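Local coordinates for protein interacting with Hsp90 1 (Saccharomyces cerevisiae, PDB 4CGU) that takes part in pre-rRNA processing and is required for NOP58 to associate with snoRNA, represented here by its C-terminal CS domain, at residues P113-A118 and A141-F146; I97-K102 and G126-P131; L122-K127 and R152-Y157. All blocks are in the same frame, centred on the assembly; numbering follows the deposited sequence.

Contact 1 of 3, residues P113-A118 and A141-F146; sequences PSYNFA and ADIKIF
Pro113 lies across from Ile145, and Tyr115 from Ile143, on two segments that run in opposite directions. The CA atoms of Pro113 and Ile145 are 9.1 Å apart and those of Tyr115 and Ile143 9.2 Å, so the gap hardly changes over the two pairs. It is far too wide for backbone pairing and is bridged by apolar side chains. At the Pro113 pair, Ile145 CD1 fits against the proline ring, 4.0 Å from both CB and CG of Pro113, the two side chains meeting at a slant. At the Tyr115 pair the side chains cross nearly at right angles. Ile143 carries its delta methyl out on an extended chain (chi2 176°) and sets CD1 over one face of the Tyr115 ring, toward the rim and 4.1 Å from CG of Tyr115. The backbone N of Phe117 sits above the opposite face, while Phe117 CE1 lies at the ring edge. The phenol end is held separately, through a hydrogen bond between Tyr115 OH and Asn120 OD1. Both strands also pair with a strand of another protein chain in an antiparallel ladder that carries the sheet across the interface. Strands 114-116 and 144-148, with the residues leading into them, pack as edge strands of two antiparallel sheets, the beta sandwich of a CS domain with its HSP20-like fold.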
loop_
_atom_site.group_PDB
_atom_site.type_symbol
_atom_site.label_atom_id
_atom_site.label_comp_id
_atom_site.label_asym_id
_atom_site.label_seq_id
_atom_site.Cartn_x
_atom_site.Cartn_y
_atom_site.Cartn_z
ATOM N N PRO B 113 6.735 -11.126 -4.665
ATOM C CA PRO B 113 6.288 -11.072 -3.272
ATOM C C PRO B 113 4.869 -10.542 -3.119
ATOM O O PRO B 113 4.391 -9.751 -3.934
ATOM C CB PRO B 113 7.286 -10.108 -2.616
ATOM C CG PRO B 113 8.463 -10.075 -3.540
ATOM C CD PRO B 113 7.881 -10.236 -4.907
ATOM N N SER B 114 4.206 -10.986 -2.060
ATOM C CA SER B 114 2.867 -10.523 -1.741
ATOM C C SER B 114 2.715 -10.420 -0.229
ATOM O O SER B 114 3.339 -11.163 0.509
ATOM C CB SER B 114 1.819 -11.483 -2.312
ATOM O OG SER B 114 1.968 -12.770 -1.743
ATOM N N TYR B 115 1.892 -9.490 0.235
ATOM C CA TYR B 115 1.675 -9.330 1.660
ATOM C C TYR B 115 0.237 -9.661 2.013
ATOM O O TYR B 115 -0.692 -9.053 1.485
ATOM C CB TYR B 115 1.997 -7.902 2.103
ATOM C CG TYR B 115 1.687 -7.640 3.559
ATOM C CD1 TYR B 115 2.417 -8.254 4.566
ATOM C CD2 TYR B 115 0.662 -6.775 3.926
ATOM C CE1 TYR B 115 2.137 -8.013 5.899
ATOM C CE2 TYR B 115 0.373 -6.530 5.256
ATOM C CZ TYR B 115 1.114 -7.152 6.238
ATOM O OH TYR B 115 0.830 -6.907 7.560
ATOM N N ASN B 116 0.070 -10.624 2.912
ATOM C CA ASN B 116 -1.239 -11.023 3.407
ATOM C C ASN B 116 -1.583 -10.259 4.691
ATOM O O ASN B 116 -0.932 -10.436 5.716
ATOM C CB ASN B 116 -1.260 -12.535 3.657
ATOM C CG ASN B 116 -2.652 -13.059 3.947
ATOM O OD1 ASN B 116 -3.250 -12.732 4.973
ATOM N ND2 ASN B 116 -3.179 -13.872 3.039
ATOM N N PHE B 117 -2.608 -9.414 4.629
ATOM C CA PHE B 117 -2.915 -8.493 5.724
ATOM C C PHE B 117 -3.308 -9.190 7.030
ATOM O O PHE B 117 -2.810 -8.839 8.099
ATOM C CB PHE B 117 -4.020 -7.508 5.314
ATOM C CG PHE B 117 -3.710 -6.721 4.064
ATOM C CD1 PHE B 117 -2.893 -5.604 4.114
ATOM C CD2 PHE B 117 -4.258 -7.090 2.845
ATOM C CE1 PHE B 117 -2.613 -4.881 2.970
ATOM C CE2 PHE B 117 -3.990 -6.367 1.702
ATOM C CZ PHE B 117 -3.154 -5.261 1.767
ATOM N N ALA B 118 -4.207 -10.163 6.940
ATOM C CA ALA B 118 -4.719 -10.851 8.125
ATOM C C ALA B 118 -3.674 -11.752 8.769
ATOM O O ALA B 118 -3.617 -11.869 9.988
ATOM C CB ALA B 118 -5.977 -11.654 7.779
ATOM N N ALA B 141 2.238 -0.178 1.804
ATOM C CA ALA B 141 2.772 0.884 0.968
ATOM C C ALA B 141 4.229 1.181 1.319
ATOM O O ALA B 141 4.994 1.626 0.471
ATOM C CB ALA B 141 1.921 2.146 1.109
ATOM N N ASP B 142 4.607 0.919 2.570
ATOM C CA ASP B 142 5.932 1.286 3.070
ATOM C C ASP B 142 6.922 0.125 3.066
ATOM O O ASP B 142 8.091 0.301 3.416
ATOM C CB ASP B 142 5.837 1.865 4.484
ATOM C CG ASP B 142 5.052 3.164 4.533
ATOM O OD1 ASP B 142 4.922 3.818 3.478
ATOM O OD2 ASP B 142 4.570 3.532 5.628
ATOM N N ILE B 143 6.458 -1.061 2.686
ATOM C CA ILE B 143 7.358 -2.200 2.554
ATOM C C ILE B 143 8.266 -1.987 1.355
ATOM O O ILE B 143 7.813 -2.014 0.214
ATOM C CB ILE B 143 6.591 -3.522 2.386
ATOM C CG1 ILE B 143 5.648 -3.738 3.574
ATOM C CG2 ILE B 143 7.573 -4.700 2.220
ATOM C CD1 ILE B 143 4.772 -4.970 3.447
ATOM N N LYS B 144 9.549 -1.758 1.616
ATOM C CA LYS B 144 10.511 -1.512 0.549
ATOM C C LYS B 144 11.348 -2.752 0.298
ATOM O O LYS B 144 12.004 -3.254 1.208
ATOM C CB LYS B 144 11.424 -0.334 0.901
ATOM C CG LYS B 144 10.682 0.970 1.136
ATOM C CD LYS B 144 9.892 1.375 -0.103
ATOM C CE LYS B 144 8.882 2.472 0.205
ATOM N NZ LYS B 144 7.552 2.164 -0.405
ATOM N N ILE B 145 11.332 -3.235 -0.939
ATOM C CA ILE B 145 12.103 -4.413 -1.317
ATOM C C ILE B 145 13.079 -4.108 -2.453
ATOM O O ILE B 145 12.670 -3.749 -3.557
ATOM C CB ILE B 145 11.182 -5.566 -1.761
ATOM C CG1 ILE B 145 10.177 -5.911 -0.658
ATOM C CG2 ILE B 145 12.004 -6.786 -2.136
ATOM C CD1 ILE B 145 9.268 -7.070 -1.006
ATOM N N PHE B 146 14.371 -4.263 -2.171
ATOM C CA PHE B 146 15.425 -4.058 -3.156
ATOM C C PHE B 146 16.099 -5.381 -3.488
ATOM O O PHE B 146 16.348 -6.201 -2.611
ATOM C CB PHE B 146 16.485 -3.093 -2.628
ATOM C CG PHE B 146 15.940 -1.763 -2.205
ATOM C CD1 PHE B 146 15.722 -0.762 -3.136
ATOM C CD2 PHE B 146 15.653 -1.510 -0.874
ATOM C CE1 PHE B 146 15.225 0.466 -2.747
ATOM C CE2 PHE B 146 15.159 -0.287 -0.480
ATOM C CZ PHE B 146 14.946 0.706 -1.417
#

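Contact 2 of 3, residues I97-K102 and G126-P131; sequences ILIENK and GKLSIP
Ile97 and Ile99 pack against Ile130 and Leu128 between the sheets of a CS-domain beta sandwich, where strand 95-101 of the four-stranded sheet faces strand 129-131 of the three-stranded one. The three isoleucines are buried, while Leu128, just before its strand, is partly exposed. The segments run in opposite directions, with Ile97 level with Ile130 and Ile99 level with Leu128. Alternation along strand 95-101, and from Leu128 into strand 129-131, sends every second side chain into the gap, and the fit then depends on how each branch is turned.

Ile130 serves two partners by dividing its branches. A first torsion of -38°, some way from a fully staggered position, combines with a folded second torsion (chi2 -73°) to turn CG1 and CD1 toward the Leu128 end of the strand, leaving CG2 on the Ile97 side. The delta methyl of Ile97 slides past this second branch in the opposite sense, with Ile97 CD1 3.8 Å from Ile130 CG2. Ile99 is more extended (chi2 -170°), and its CD1 reaches across the gap to meet Ile130 CD1 tip to tip at 4.0 Å. Leu128 also approaches Ile99 end-on, through one methyl alone, CD2.

Around this cluster, Tyr81 touches both Ile99 and Leu128, and Leu132 lies against Ile97. Glu100, turned from the gap by strand alternation, forms a salt bridge through OE2 with Lys102 NZ just past the strand. The tightest approach joins the two segments at Leu128 CD2, which rests in the fork of the Ile99 side chain, 3.6 Å from Ile99 CG2 and 3.8 Å from Ile99 CD1.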
loop_
_atom_site.group_PDB
_atom_site.type_symbol
_atom_site.label_atom_id
_atom_site.label_comp_id
_atom_site.label_asym_id
_atom_site.label_seq_id
_atom_site.Cartn_x
_atom_site.Cartn_y
_atom_site.Cartn_z
ATOM N N ILE B 97 14.986 -7.313 6.616
ATOM C CA ILE B 97 15.106 -8.730 6.305
ATOM C C ILE B 97 16.071 -8.898 5.141
ATOM O O ILE B 97 15.923 -8.240 4.117
ATOM C CB ILE B 97 13.749 -9.313 5.888
ATOM C CG1 ILE B 97 12.679 -8.933 6.914
ATOM C CG2 ILE B 97 13.840 -10.828 5.706
ATOM C CD1 ILE B 97 11.275 -9.203 6.447
ATOM N N LEU B 98 17.064 -9.765 5.312
ATOM C CA LEU B 98 17.974 -10.145 4.238
ATOM C C LEU B 98 17.676 -11.560 3.786
ATOM O O LEU B 98 17.702 -12.497 4.586
ATOM C CB LEU B 98 19.430 -10.087 4.705
ATOM C CG LEU B 98 19.958 -8.765 5.254
ATOM C CD1 LEU B 98 21.471 -8.816 5.425
ATOM C CD2 LEU B 98 19.565 -7.634 4.336
ATOM N N ILE B 99 17.387 -11.720 2.501
ATOM C CA ILE B 99 17.205 -13.047 1.943
ATOM C C ILE B 99 18.319 -13.297 0.943
ATOM O O ILE B 99 18.452 -12.574 -0.040
ATOM C CB ILE B 99 15.851 -13.197 1.245
ATOM C CG1 ILE B 99 14.715 -12.864 2.217
ATOM C CG2 ILE B 99 15.706 -14.608 0.669
ATOM C CD1 ILE B 99 13.353 -13.221 1.695
ATOM N N GLU B 100 19.122 -14.320 1.206
ATOM C CA GLU B 100 20.314 -14.577 0.416
ATOM C C GLU B 100 20.290 -15.971 -0.212
ATOM O O GLU B 100 20.034 -16.959 0.470
ATOM C CB GLU B 100 21.542 -14.421 1.310
ATOM C CG GLU B 100 22.856 -14.557 0.596
ATOM C CD GLU B 100 24.044 -14.227 1.483
ATOM O OE1 GLU B 100 23.837 -13.616 2.555
ATOM O OE2 GLU B 100 25.182 -14.585 1.110
ATOM N N ASN B 101 20.545 -16.052 -1.514
ATOM C CA ASN B 101 20.647 -17.351 -2.170
ATOM C C ASN B 101 22.088 -17.853 -2.109
ATOM O O ASN B 101 23.005 -17.177 -2.574
ATOM C CB ASN B 101 20.160 -17.270 -3.618
ATOM C CG ASN B 101 19.966 -18.644 -4.256
ATOM O OD1 ASN B 101 20.469 -19.658 -3.763
ATOM N ND2 ASN B 101 19.232 -18.678 -5.363
ATOM N N LYS B 102 22.276 -19.038 -1.535
ATOM C CA LYS B 102 23.612 -19.599 -1.326
ATOM C C LYS B 102 23.961 -20.724 -2.300
ATOM O O LYS B 102 25.072 -21.249 -2.269
ATOM C CB LYS B 102 23.742 -20.133 0.103
ATOM C CG LYS B 102 23.433 -19.119 1.184
ATOM C CD LYS B 102 24.629 -18.237 1.478
ATOM C CE LYS B 102 24.480 -17.560 2.833
ATOM N NZ LYS B 102 25.652 -16.708 3.171
ATOM N N GLY B 126 7.196 -19.289 -4.052
ATOM C CA GLY B 126 6.615 -20.580 -3.724
ATOM C C GLY B 126 7.283 -21.231 -2.530
ATOM O O GLY B 126 6.624 -21.839 -1.685
ATOM N N LYS B 127 8.601 -21.088 -2.455
ATOM C CA LYS B 127 9.378 -21.681 -1.377
ATOM C C LYS B 127 9.261 -20.906 -0.068
ATOM O O LYS B 127 9.077 -21.497 0.996
ATOM C CB LYS B 127 10.853 -21.772 -1.783
ATOM N N LEU B 128 9.343 -19.582 -0.153
ATOM C CA LEU B 128 9.691 -18.778 1.015
ATOM C C LEU B 128 8.624 -17.794 1.505
ATOM O O LEU B 128 7.986 -17.102 0.714
ATOM C CB LEU B 128 11.001 -18.039 0.731
ATOM C CG LEU B 128 11.765 -17.418 1.897
ATOM C CD1 LEU B 128 11.868 -18.385 3.056
ATOM C CD2 LEU B 128 13.148 -17.027 1.425
ATOM N N SER B 129 8.446 -17.743 2.821
ATOM C CA SER B 129 7.535 -16.789 3.444
ATOM C C SER B 129 8.117 -16.274 4.756
ATOM O O SER B 129 8.660 -17.043 5.550
ATOM C CB SER B 129 6.172 -17.429 3.700
ATOM O OG SER B 129 6.241 -18.352 4.773
ATOM N N ILE B 130 7.999 -14.971 4.976
ATOM C CA ILE B 130 8.498 -14.342 6.186
ATOM C C ILE B 130 7.328 -13.788 6.976
ATOM O O ILE B 130 6.781 -12.733 6.631
ATOM C CB ILE B 130 9.421 -13.153 5.867
ATOM C CG1 ILE B 130 10.290 -13.448 4.645
ATOM C CG2 ILE B 130 10.268 -12.784 7.089
ATOM C CD1 ILE B 130 11.390 -14.435 4.909
ATOM N N PRO B 131 6.915 -14.502 8.028
ATOM C CA PRO B 131 5.949 -13.891 8.940
ATOM C C PRO B 131 6.609 -12.672 9.561
ATOM O O PRO B 131 7.806 -12.713 9.827
ATOM C CB PRO B 131 5.735 -14.975 10.000
ATOM C CG PRO B 131 6.096 -16.250 9.318
ATOM C CD PRO B 131 7.217 -15.897 8.382
#

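Contact 3 of 3, residues L122-K127 and R152-Y157; sequences LYINGK and RTLYIY
Leu122 and Ile124 meet Ile156 and Leu154 across the middle of the sandwich, and every contact between the two segments is apolar. Two of the three pairs are end-on. Leu122, its CG swung away from the backbone N (chi1 179°), brings CD2 to 3.9 Å from Ile156 CD1 and 4.0 Å from Ile156 CG2, so a single leucine methyl touches both branches of the isoleucine. Ile124 CD1 comes to the same Ile156 CD1 at 3.8 Å, making that delta methyl the meeting point of both residues. The third pair is a sliding one: Ile124 CG2 and Leu154 CD1 pass in opposite directions at 3.8 Å. Phe111 packs on both Ile124 and Leu154, while Leu122 and Leu154 also touch apolar side chains of another protein chain.

Polar interactions shape the turns beyond these pairs. Asn125 OD1 accepts a weak, bent bond from Lys127 N, at 3.1 Å, in the manner of an Asx turn, and a further one from Leu128 N, which ties together the bend leading to the next strand. At the start of strand 153-157, Arg152 and Thr153 both face Ile148 in a G1 beta bulge, with Arg152 in a left-handed backbone conformation. Its NH1 is hydrogen-bonded to Ala103 O.

With no hydrogen bond or charge pair crossing the gap, cohesion between the segments probably rests on close methyl packing and the exclusion of water, while the polar bonds named here lie in the turns at its ends.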
loop_
_atom_site.group_PDB
_atom_site.type_symbol
_atom_site.label_atom_id
_atom_site.label_comp_id
_atom_site.label_asym_id
_atom_site.label_seq_id
_atom_site.Cartn_x
_atom_site.Cartn_y
_atom_site.Cartn_z
ATOM N N LEU B 122 4.662 -11.908 4.817
ATOM C CA LEU B 122 5.184 -11.499 3.528
ATOM C C LEU B 122 5.684 -12.718 2.769
ATOM O O LEU B 122 6.715 -13.283 3.100
ATOM C CB LEU B 122 6.324 -10.494 3.704
ATOM C CG LEU B 122 6.961 -10.017 2.397
ATOM C CD1 LEU B 122 5.935 -9.316 1.513
ATOM C CD2 LEU B 122 8.132 -9.097 2.679
ATOM N N TYR B 123 4.937 -13.130 1.755
ATOM C CA TYR B 123 5.336 -14.244 0.916
ATOM C C TYR B 123 6.323 -13.737 -0.110
ATOM O O TYR B 123 6.139 -12.658 -0.666
ATOM C CB TYR B 123 4.111 -14.865 0.244
ATOM C CG TYR B 123 3.195 -15.530 1.245
ATOM C CD1 TYR B 123 3.396 -16.854 1.629
ATOM C CD2 TYR B 123 2.149 -14.826 1.832
ATOM C CE1 TYR B 123 2.569 -17.464 2.560
ATOM C CE2 TYR B 123 1.314 -15.428 2.758
ATOM C CZ TYR B 123 1.530 -16.744 3.120
ATOM O OH TYR B 123 0.703 -17.335 4.047
ATOM N N ILE B 124 7.385 -14.502 -0.336
ATOM C CA ILE B 124 8.442 -14.096 -1.255
ATOM C C ILE B 124 8.311 -14.837 -2.581
ATOM O O ILE B 124 8.284 -14.222 -3.645
ATOM C CB ILE B 124 9.836 -14.329 -0.638
ATOM C CG1 ILE B 124 9.980 -13.502 0.642
ATOM C CG2 ILE B 124 10.944 -13.977 -1.636
ATOM C CD1 ILE B 124 9.860 -11.992 0.430
ATOM N N ASN B 125 8.233 -16.160 -2.501
ATOM C CA ASN B 125 7.846 -16.988 -3.638
ATOM C C ASN B 125 7.242 -18.301 -3.165
ATOM O O ASN B 125 6.817 -18.410 -2.017
ATOM C CB ASN B 125 9.006 -17.215 -4.622
ATOM C CG ASN B 125 10.265 -17.760 -3.958
ATOM O OD1 ASN B 125 10.208 -18.497 -2.971
ATOM N ND2 ASN B 125 11.419 -17.402 -4.518
ATOM N N GLY B 126 7.196 -19.289 -4.052
ATOM C CA GLY B 126 6.615 -20.580 -3.724
ATOM C C GLY B 126 7.283 -21.231 -2.530
ATOM O O GLY B 126 6.624 -21.839 -1.685
ATOM N N LYS B 127 8.601 -21.088 -2.455
ATOM C CA LYS B 127 9.378 -21.681 -1.377
ATOM C C LYS B 127 9.261 -20.906 -0.068
ATOM O O LYS B 127 9.077 -21.497 0.996
ATOM C CB LYS B 127 10.853 -21.772 -1.783
ATOM N N ARG B 152 22.789 -11.732 -5.362
ATOM C CA ARG B 152 21.587 -12.548 -5.235
ATOM C C ARG B 152 20.963 -12.324 -3.867
ATOM O O ARG B 152 20.712 -13.268 -3.116
ATOM C CB ARG B 152 21.889 -14.029 -5.480
ATOM C CG ARG B 152 22.229 -14.349 -6.935
ATOM C CD ARG B 152 22.456 -15.835 -7.135
ATOM N NE ARG B 152 23.486 -16.334 -6.232
ATOM C CZ ARG B 152 23.752 -17.619 -6.040
ATOM N NH1 ARG B 152 23.060 -18.545 -6.694
ATOM N NH2 ARG B 152 24.708 -17.978 -5.192
ATOM N N THR B 153 20.745 -11.059 -3.533
ATOM C CA THR B 153 20.245 -10.730 -2.209
ATOM C C THR B 153 19.030 -9.816 -2.293
ATOM O O THR B 153 19.020 -8.849 -3.056
ATOM C CB THR B 153 21.348 -10.082 -1.338
ATOM O OG1 THR B 153 22.441 -10.997 -1.189
ATOM C CG2 THR B 153 20.816 -9.736 0.042
ATOM N N LEU B 154 17.993 -10.168 -1.540
ATOM C CA LEU B 154 16.844 -9.302 -1.314
ATOM C C LEU B 154 17.018 -8.581 0.014
ATOM O O LEU B 154 17.322 -9.211 1.029
ATOM C CB LEU B 154 15.552 -10.117 -1.253
ATOM C CG LEU B 154 14.818 -10.543 -2.520
ATOM C CD1 LEU B 154 13.511 -11.238 -2.140
ATOM C CD2 LEU B 154 14.558 -9.365 -3.448
ATOM N N TYR B 155 16.839 -7.261 -0.013
ATOM C CA TYR B 155 16.834 -6.412 1.173
ATOM C C TYR B 155 15.424 -5.874 1.355
ATOM O O TYR B 155 14.914 -5.176 0.487
ATOM C CB TYR B 155 17.767 -5.211 0.980
ATOM C CG TYR B 155 19.232 -5.552 0.839
ATOM C CD1 TYR B 155 19.753 -5.999 -0.369
ATOM C CD2 TYR B 155 20.100 -5.412 1.912
ATOM C CE1 TYR B 155 21.099 -6.309 -0.498
ATOM C CE2 TYR B 155 21.445 -5.720 1.796
ATOM C CZ TYR B 155 21.939 -6.166 0.590
ATOM O OH TYR B 155 23.277 -6.468 0.476
ATOM N N ILE B 156 14.800 -6.178 2.486
ATOM C CA ILE B 156 13.432 -5.746 2.745
ATOM C C ILE B 156 13.352 -4.849 3.979
ATOM O O ILE B 156 13.764 -5.242 5.065
ATOM C CB ILE B 156 12.512 -6.960 2.934
ATOM C CG1 ILE B 156 12.586 -7.866 1.699
ATOM C CG2 ILE B 156 11.087 -6.512 3.221
ATOM C CD1 ILE B 156 11.980 -9.232 1.905
ATOM N N TYR B 157 12.825 -3.642 3.806
ATOM C CA TYR B 157 12.728 -2.687 4.905
ATOM C C TYR B 157 11.280 -2.391 5.239
ATOM O O TYR B 157 10.504 -1.991 4.370
ATOM C CB TYR B 157 13.462 -1.391 4.563
ATOM C CG TYR B 157 14.950 -1.583 4.379
ATOM C CD1 TYR B 157 15.473 -1.993 3.157
ATOM C CD2 TYR B 157 15.833 -1.370 5.434
ATOM C CE1 TYR B 157 16.840 -2.172 2.986
ATOM C CE2 TYR B 157 17.195 -1.553 5.275
ATOM C CZ TYR B 157 17.691 -1.952 4.052
ATOM O OH TYR B 157 19.043 -2.128 3.897
#

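In the fold
All three contacts join the same two sheets of one CS domain. Every touching residue of contacts 1 and 3 is buried, whereas contact 2 has one partly exposed member, Leu128. The centre of contact 3 lies about 4 Å from the centre of the chain, that of contact 1 about 9 Å. Contacts 2 and 3 are adjacent, sharing Gly126 and Lys127 and using neighbouring strands in each sheet, and Ile124 of contact 3 packs on Ile99 and Ile130 of contact 2. Contact 3 likewise borders contact 1, through strand pairs 114-116 with 121-123 and 144-148 with 153-157. Chemically, contacts 2 and 3 are purely aliphatic, whereas contact 1 brings in a proline and a tyrosine ring. Another protein chain reaches contacts 1 and 3 but not the segments of contact 2.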